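PDB 2R1J: repressor protein C2 from Enterobacteria phage P22, which binds the OR and OL operators of the phage as a helix-turn-helix repressor, blocking transcription of lytic genes and so maintaining lysogeny. Local coordinates for residues M6-L17 / L57-G67. Numbering follows the deposited sequence.
Sequences MGERIRARRKKL and LQCSPDYLLKG. With nucleotides of chain B.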
loop_
_atom_site.group_PDB
_atom_site.type_symbol
_atom_site.label_atom_id
_atom_site.label_comp_id
_atom_site.label_asym_id
_atom_site.label_seq_id
_atom_site.Cartn_x
_atom_site.Cartn_y
_atom_site.Cartn_z
ATOM N N MET C 6 6.035 1.875 -12.029
ATOM C CA MET C 6 5.968 0.750 -11.099
ATOM C C MET C 6 5.605 -0.529 -11.851
ATOM O O MET C 6 6.168 -1.585 -11.579
ATOM C CB MET C 6 4.919 1.007 -9.991
ATOM C CG MET C 6 4.622 -0.235 -9.135
ATOM S SD MET C 6 3.654 0.111 -7.619
ATOM C CE MET C 6 2.487 1.183 -8.300
ATOM N N GLY C 7 4.668 -0.429 -12.792
ATOM C CA GLY C 7 4.224 -1.592 -13.548
ATOM C C GLY C 7 5.363 -2.340 -14.223
ATOM O O GLY C 7 5.328 -3.570 -14.348
ATOM N N GLU C 8 6.372 -1.585 -14.657
ATOM C CA GLU C 8 7.530 -2.170 -15.325
ATOM C C GLU C 8 8.368 -2.951 -14.327
ATOM O O GLU C 8 8.903 -4.019 -14.656
ATOM C CB GLU C 8 8.350 -1.055 -15.998
ATOM C CG GLU C 8 7.705 -0.555 -17.295
ATOM C CD GLU C 8 8.303 0.755 -17.824
ATOM O OE1 GLU C 8 8.169 1.011 -19.036
ATOM O OE2 GLU C 8 8.881 1.532 -17.034
ATOM N N ARG C 9 8.488 -2.430 -13.109
ATOM C CA ARG C 9 9.242 -3.113 -12.071
ATOM C C ARG C 9 8.515 -4.375 -11.629
ATOM O O ARG C 9 9.136 -5.370 -11.250
ATOM C CB ARG C 9 9.468 -2.185 -10.882
ATOM C CG ARG C 9 10.483 -1.091 -11.185
ATOM C CD ARG C 9 10.813 -0.248 -9.959
ATOM N NE ARG C 9 9.754 0.706 -9.632
ATOM C CZ ARG C 9 9.582 1.883 -10.229
ATOM N NH1 ARG C 9 10.401 2.279 -11.206
ATOM N NH2 ARG C 9 8.588 2.682 -9.839
ATOM N N ILE C 10 7.189 -4.333 -11.681
ATOM C CA ILE C 10 6.392 -5.487 -11.308
ATOM C C ILE C 10 6.595 -6.609 -12.323
ATOM O O ILE C 10 6.869 -7.755 -11.934
ATOM C CB ILE C 10 4.881 -5.111 -11.234
ATOM C CG1 ILE C 10 4.646 -4.204 -10.014
ATOM C CG2 ILE C 10 4.025 -6.347 -11.090
ATOM C CD1 ILE C 10 3.189 -3.725 -9.893
ATOM N N ARG C 11 6.480 -6.283 -13.609
ATOM C CA ARG C 11 6.626 -7.302 -14.642
ATOM C C ARG C 11 8.036 -7.865 -14.636
ATOM O O ARG C 11 8.204 -9.076 -14.652
ATOM C CB ARG C 11 6.259 -6.747 -16.026
ATOM C CG ARG C 11 6.541 -7.700 -17.182
ATOM C CD ARG C 11 5.906 -7.214 -18.469
ATOM N NE ARG C 11 4.450 -7.356 -18.417
ATOM C CZ ARG C 11 3.609 -6.901 -19.343
ATOM N NH1 ARG C 11 4.068 -6.267 -20.415
ATOM N NH2 ARG C 11 2.299 -7.071 -19.185
ATOM N N ALA C 12 9.050 -7.005 -14.584
ATOM C CA ALA C 12 10.416 -7.528 -14.589
ATOM C C ALA C 12 10.651 -8.477 -13.422
ATOM O O ALA C 12 11.284 -9.526 -13.569
ATOM C CB ALA C 12 11.421 -6.399 -14.554
ATOM N N ARG C 13 10.127 -8.123 -12.256
ATOM C CA ARG C 13 10.300 -8.947 -11.072
ATOM C C ARG C 13 9.585 -10.288 -11.222
ATOM O O ARG C 13 10.090 -11.331 -10.784
ATOM C CB ARG C 13 9.787 -8.180 -9.852
ATOM C CG ARG C 13 10.503 -8.481 -8.569
ATOM C CD ARG C 13 11.974 -8.154 -8.698
ATOM N NE ARG C 13 12.692 -8.378 -7.452
ATOM C CZ ARG C 13 12.789 -9.557 -6.842
ATOM N NH1 ARG C 13 13.467 -9.665 -5.705
ATOM N NH2 ARG C 13 12.210 -10.629 -7.368
ATOM N N ARG C 14 8.408 -10.270 -11.845
ATOM C CA ARG C 14 7.648 -11.493 -12.064
ATOM C C ARG C 14 8.414 -12.414 -13.034
ATOM O O ARG C 14 8.502 -13.619 -12.799
ATOM C CB ARG C 14 6.269 -11.179 -12.640
ATOM C CG ARG C 14 5.439 -12.430 -12.908
ATOM C CD ARG C 14 4.019 -12.101 -13.329
ATOM N NE ARG C 14 3.949 -11.299 -14.552
ATOM C CZ ARG C 14 4.127 -11.775 -15.777
ATOM N NH1 ARG C 14 4.397 -13.072 -15.954
ATOM N NH2 ARG C 14 4.029 -10.960 -16.823
ATOM N N LYS C 15 8.936 -11.841 -14.119
ATOM C CA LYS C 15 9.705 -12.597 -15.114
ATOM C C LYS C 15 10.884 -13.297 -14.429
ATOM O O LYS C 15 11.223 -14.424 -14.767
ATOM C CB LYS C 15 10.275 -11.674 -16.187
ATOM C CG LYS C 15 9.289 -10.781 -16.886
ATOM C CD LYS C 15 8.350 -11.570 -17.738
ATOM C CE LYS C 15 8.082 -10.831 -19.031
ATOM N NZ LYS C 15 7.469 -11.736 -20.050
ATOM N N LYS C 16 11.505 -12.619 -13.474
ATOM C CA LYS C 16 12.638 -13.183 -12.740
ATOM C C LYS C 16 12.237 -14.453 -11.983
ATOM O O LYS C 16 12.985 -15.440 -11.965
ATOM C CB LYS C 16 13.179 -12.136 -11.760
ATOM C CG LYS C 16 14.683 -11.985 -11.735
ATOM C CD LYS C 16 15.224 -11.546 -13.084
ATOM C CE LYS C 16 16.745 -11.382 -13.056
ATOM N NZ LYS C 16 17.319 -11.130 -14.418
ATOM N N LEU C 17 11.060 -14.432 -11.360
ATOM C CA LEU C 17 10.556 -15.582 -10.606
ATOM C C LEU C 17 10.013 -16.680 -11.513
ATOM O O LEU C 17 9.691 -17.779 -11.050
ATOM C CB LEU C 17 9.445 -15.138 -9.647
ATOM C CG LEU C 17 9.826 -14.437 -8.341
ATOM C CD1 LEU C 17 10.399 -15.453 -7.374
ATOM C CD2 LEU C 17 10.817 -13.318 -8.599
ATOM N N LEU C 57 6.800 -10.934 -4.624
ATOM C CA LEU C 57 7.920 -10.623 -5.514
ATOM C C LEU C 57 9.248 -10.493 -4.776
ATOM O O LEU C 57 10.251 -10.157 -5.379
ATOM C CB LEU C 57 7.651 -9.341 -6.299
ATOM C CG LEU C 57 6.434 -9.361 -7.231
ATOM C CD1 LEU C 57 6.294 -7.998 -7.932
ATOM C CD2 LEU C 57 6.590 -10.476 -8.262
ATOM N N GLN C 58 9.230 -10.718 -3.471
ATOM C CA GLN C 58 10.439 -10.668 -2.646
ATOM C C GLN C 58 11.171 -9.329 -2.652
ATOM O O GLN C 58 12.394 -9.274 -2.759
ATOM C CB GLN C 58 11.391 -11.791 -3.086
ATOM C CG GLN C 58 10.681 -13.123 -3.205
ATOM C CD GLN C 58 11.576 -14.254 -3.683
ATOM O OE1 GLN C 58 11.106 -15.368 -3.898
ATOM N NE2 GLN C 58 12.865 -13.975 -3.843
ATOM N N CYS C 59 10.429 -8.237 -2.521
ATOM C CA CYS C 59 11.056 -6.932 -2.507
ATOM C C CYS C 59 10.253 -5.995 -1.618
ATOM O O CYS C 59 9.236 -6.388 -1.053
ATOM C CB CYS C 59 11.141 -6.376 -3.925
ATOM S SG CYS C 59 9.526 -6.108 -4.723
ATOM N N SER C 60 10.693 -4.752 -1.486
ATOM C CA SER C 60 9.953 -3.827 -0.640
ATOM C C SER C 60 8.897 -3.076 -1.452
ATOM O O SER C 60 9.007 -2.945 -2.672
ATOM C CB SER C 60 10.900 -2.810 0.005
ATOM O OG SER C 60 11.330 -1.859 -0.954
ATOM N N PRO C 61 7.847 -2.591 -0.778
ATOM C CA PRO C 61 6.786 -1.838 -1.466
ATOM C C PRO C 61 7.407 -0.562 -2.059
ATOM O O PRO C 61 7.008 -0.086 -3.115
ATOM C CB PRO C 61 5.812 -1.486 -0.338
ATOM C CG PRO C 61 6.038 -2.532 0.693
ATOM C CD PRO C 61 7.539 -2.764 0.652
ATOM N N ASP C 62 8.368 0.003 -1.333
ATOM C CA ASP C 62 9.059 1.211 -1.765
ATOM C C ASP C 62 9.770 0.997 -3.095
ATOM O O ASP C 62 9.764 1.874 -3.953
ATOM C CB ASP C 62 10.064 1.608 -0.707
ATOM C CG ASP C 62 9.426 1.735 0.652
ATOM O OD1 ASP C 62 8.925 2.844 0.940
ATOM O OD2 ASP C 62 9.396 0.717 1.404
ATOM N N TYR C 63 10.397 -0.166 -3.267
ATOM C CA TYR C 63 11.073 -0.427 -4.527
ATOM C C TYR C 63 10.069 -0.438 -5.671
ATOM O O TYR C 63 10.306 0.149 -6.719
ATOM C CB TYR C 63 11.833 -1.764 -4.489
ATOM C CG TYR C 63 12.293 -2.200 -5.864
ATOM C CD1 TYR C 63 13.319 -1.517 -6.539
ATOM C CD2 TYR C 63 11.647 -3.231 -6.531
ATOM C CE1 TYR C 63 13.675 -1.860 -7.854
ATOM C CE2 TYR C 63 11.990 -3.577 -7.835
ATOM C CZ TYR C 63 13.003 -2.888 -8.491
ATOM O OH TYR C 63 13.321 -3.222 -9.788
ATOM N N LEU C 64 8.940 -1.119 -5.486
ATOM C CA LEU C 64 7.938 -1.151 -6.543
ATOM C C LEU C 64 7.409 0.247 -6.846
ATOM O O LEU C 64 7.328 0.649 -7.998
ATOM C CB LEU C 64 6.758 -2.066 -6.158
ATOM C CG LEU C 64 7.109 -3.557 -6.059
ATOM C CD1 LEU C 64 5.883 -4.366 -5.633
ATOM C CD2 LEU C 64 7.622 -4.031 -7.405
ATOM N N LEU C 65 7.067 0.989 -5.804
ATOM C CA LEU C 65 6.509 2.332 -5.981
ATOM C C LEU C 65 7.422 3.377 -6.617
ATOM O O LEU C 65 7.010 4.089 -7.534
ATOM C CB LEU C 65 6.031 2.877 -4.639
ATOM C CG LEU C 65 4.696 2.371 -4.075
ATOM C CD1 LEU C 65 4.515 2.890 -2.633
ATOM C CD2 LEU C 65 3.548 2.860 -4.976
ATOM N N LYS C 66 8.654 3.476 -6.136
ATOM C CA LYS C 66 9.559 4.498 -6.652
ATOM C C LYS C 66 10.890 3.985 -7.191
ATOM O O LYS C 66 11.633 4.735 -7.834
ATOM C CB LYS C 66 9.812 5.535 -5.556
ATOM C CG LYS C 66 8.520 6.146 -5.013
ATOM C CD LYS C 66 8.782 7.045 -3.809
ATOM C CE LYS C 66 7.479 7.473 -3.137
ATOM N NZ LYS C 66 6.573 8.229 -4.052
ATOM N N GLY C 67 11.183 2.716 -6.932
ATOM C CA GLY C 67 12.424 2.123 -7.398
ATOM C C GLY C 67 13.646 2.560 -6.619
ATOM O O GLY C 67 13.632 2.625 -5.388
ATOM P P DT B 4 -0.419 -8.125 -20.898
ATOM O OP1 DT B 4 0.712 -7.290 -21.360
ATOM O OP2 DT B 4 -0.695 -8.200 -19.430
ATOM O "O5'" DT B 4 -1.704 -7.630 -21.687
ATOM C "C5'" DT B 4 -1.714 -7.694 -23.115
ATOM C "C4'" DT B 4 -3.057 -7.293 -23.675
ATOM O "O4'" DT B 4 -4.053 -8.292 -23.378
ATOM C "C3'" DT B 4 -3.632 -5.958 -23.202
ATOM O "O3'" DT B 4 -4.163 -5.312 -24.357
ATOM C "C2'" DT B 4 -4.747 -6.369 -22.250
ATOM C "C1'" DT B 4 -5.230 -7.664 -22.869
ATOM N N1 DT B 4 -5.873 -8.637 -21.969
ATOM C C2 DT B 4 -7.106 -9.159 -22.331
ATOM O O2 DT B 4 -7.757 -8.758 -23.280
ATOM N N3 DT B 4 -7.556 -10.171 -21.529
ATOM C C4 DT B 4 -6.931 -10.687 -20.414
ATOM O O4 DT B 4 -7.426 -11.632 -19.826
ATOM C C5 DT B 4 -5.690 -10.045 -20.042
ATOM C C7 DT B 4 -4.982 -10.502 -18.810
ATOM C C6 DT B 4 -5.226 -9.058 -20.827
ATOM P P DT B 3 1.415 -14.528 -18.834
ATOM O OP1 DT B 3 2.798 -14.008 -18.725
ATOM O OP2 DT B 3 0.703 -14.985 -17.626
ATOM O "O5'" DT B 3 0.541 -13.447 -19.609
ATOM C "C5'" DT B 3 1.024 -12.913 -20.831
ATOM C "C4'" DT B 3 0.013 -11.993 -21.476
ATOM O "O4'" DT B 3 -1.188 -12.713 -21.845
ATOM C "C3'" DT B 3 -0.447 -10.761 -20.681
ATOM O "O3'" DT B 3 -0.209 -9.612 -21.496
ATOM C "C2'" DT B 3 -1.942 -10.993 -20.497
ATOM C "C1'" DT B 3 -2.288 -11.830 -21.711
ATOM N N1 DT B 3 -3.517 -12.640 -21.613
ATOM C C2 DT B 3 -4.542 -12.394 -22.500
ATOM O O2 DT B 3 -4.503 -11.519 -23.342
ATOM N N3 DT B 3 -5.625 -13.216 -22.364
ATOM C C4 DT B 3 -5.792 -14.235 -21.452
ATOM O O4 DT B 3 -6.836 -14.903 -21.461
ATOM C C5 DT B 3 -4.690 -14.428 -20.539
ATOM C C7 DT B 3 -4.784 -15.500 -19.494
ATOM C C6 DT B 3 -3.621 -13.629 -20.662
#
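The guanidinium of Arg9 reaches across from helix 6-17 and donates two hydrogen bonds to one backbone oxygen, Leu64 O, in the last turn of helix 61-66. Its NE, at 2.9 Å from Leu64 O, and its NH2 arrive together from one face of the carbonyl plane, while that oxygen lies nearly in the guanidinium plane. NH2 adds a weak bond to Leu65 O, and NH1 turns back to Gln4 O. The chain bends at chi3 (-76°), which turns NE and the guanidinium toward the carbonyls; CD, before the bend, lies over the face of the Tyr63 ring, a CH-pi contact 4.0 Å from its centroid. Met6 reaches the same carbonyl: its CG lies 3.1 Å from Leu64 O, and its SD runs beside Leu65 CD2. Farther along, the Ile10 and Leu64 side chains cross at about a right angle, both touching Leu53 of helix 47-56, and those of Arg13 and Leu57 run past each other in opposite directions. On the DNA-facing side, Arg11 NH2 donates to OP1 of DT4 of chain B (2.7 Å), while Arg11 and Arg14 both form salt bridges with Glu39. This packing of first helix against last of five is characteristic of the all-helical Cro/C1-type DNA-binding domain, here the repressor's N-terminal part.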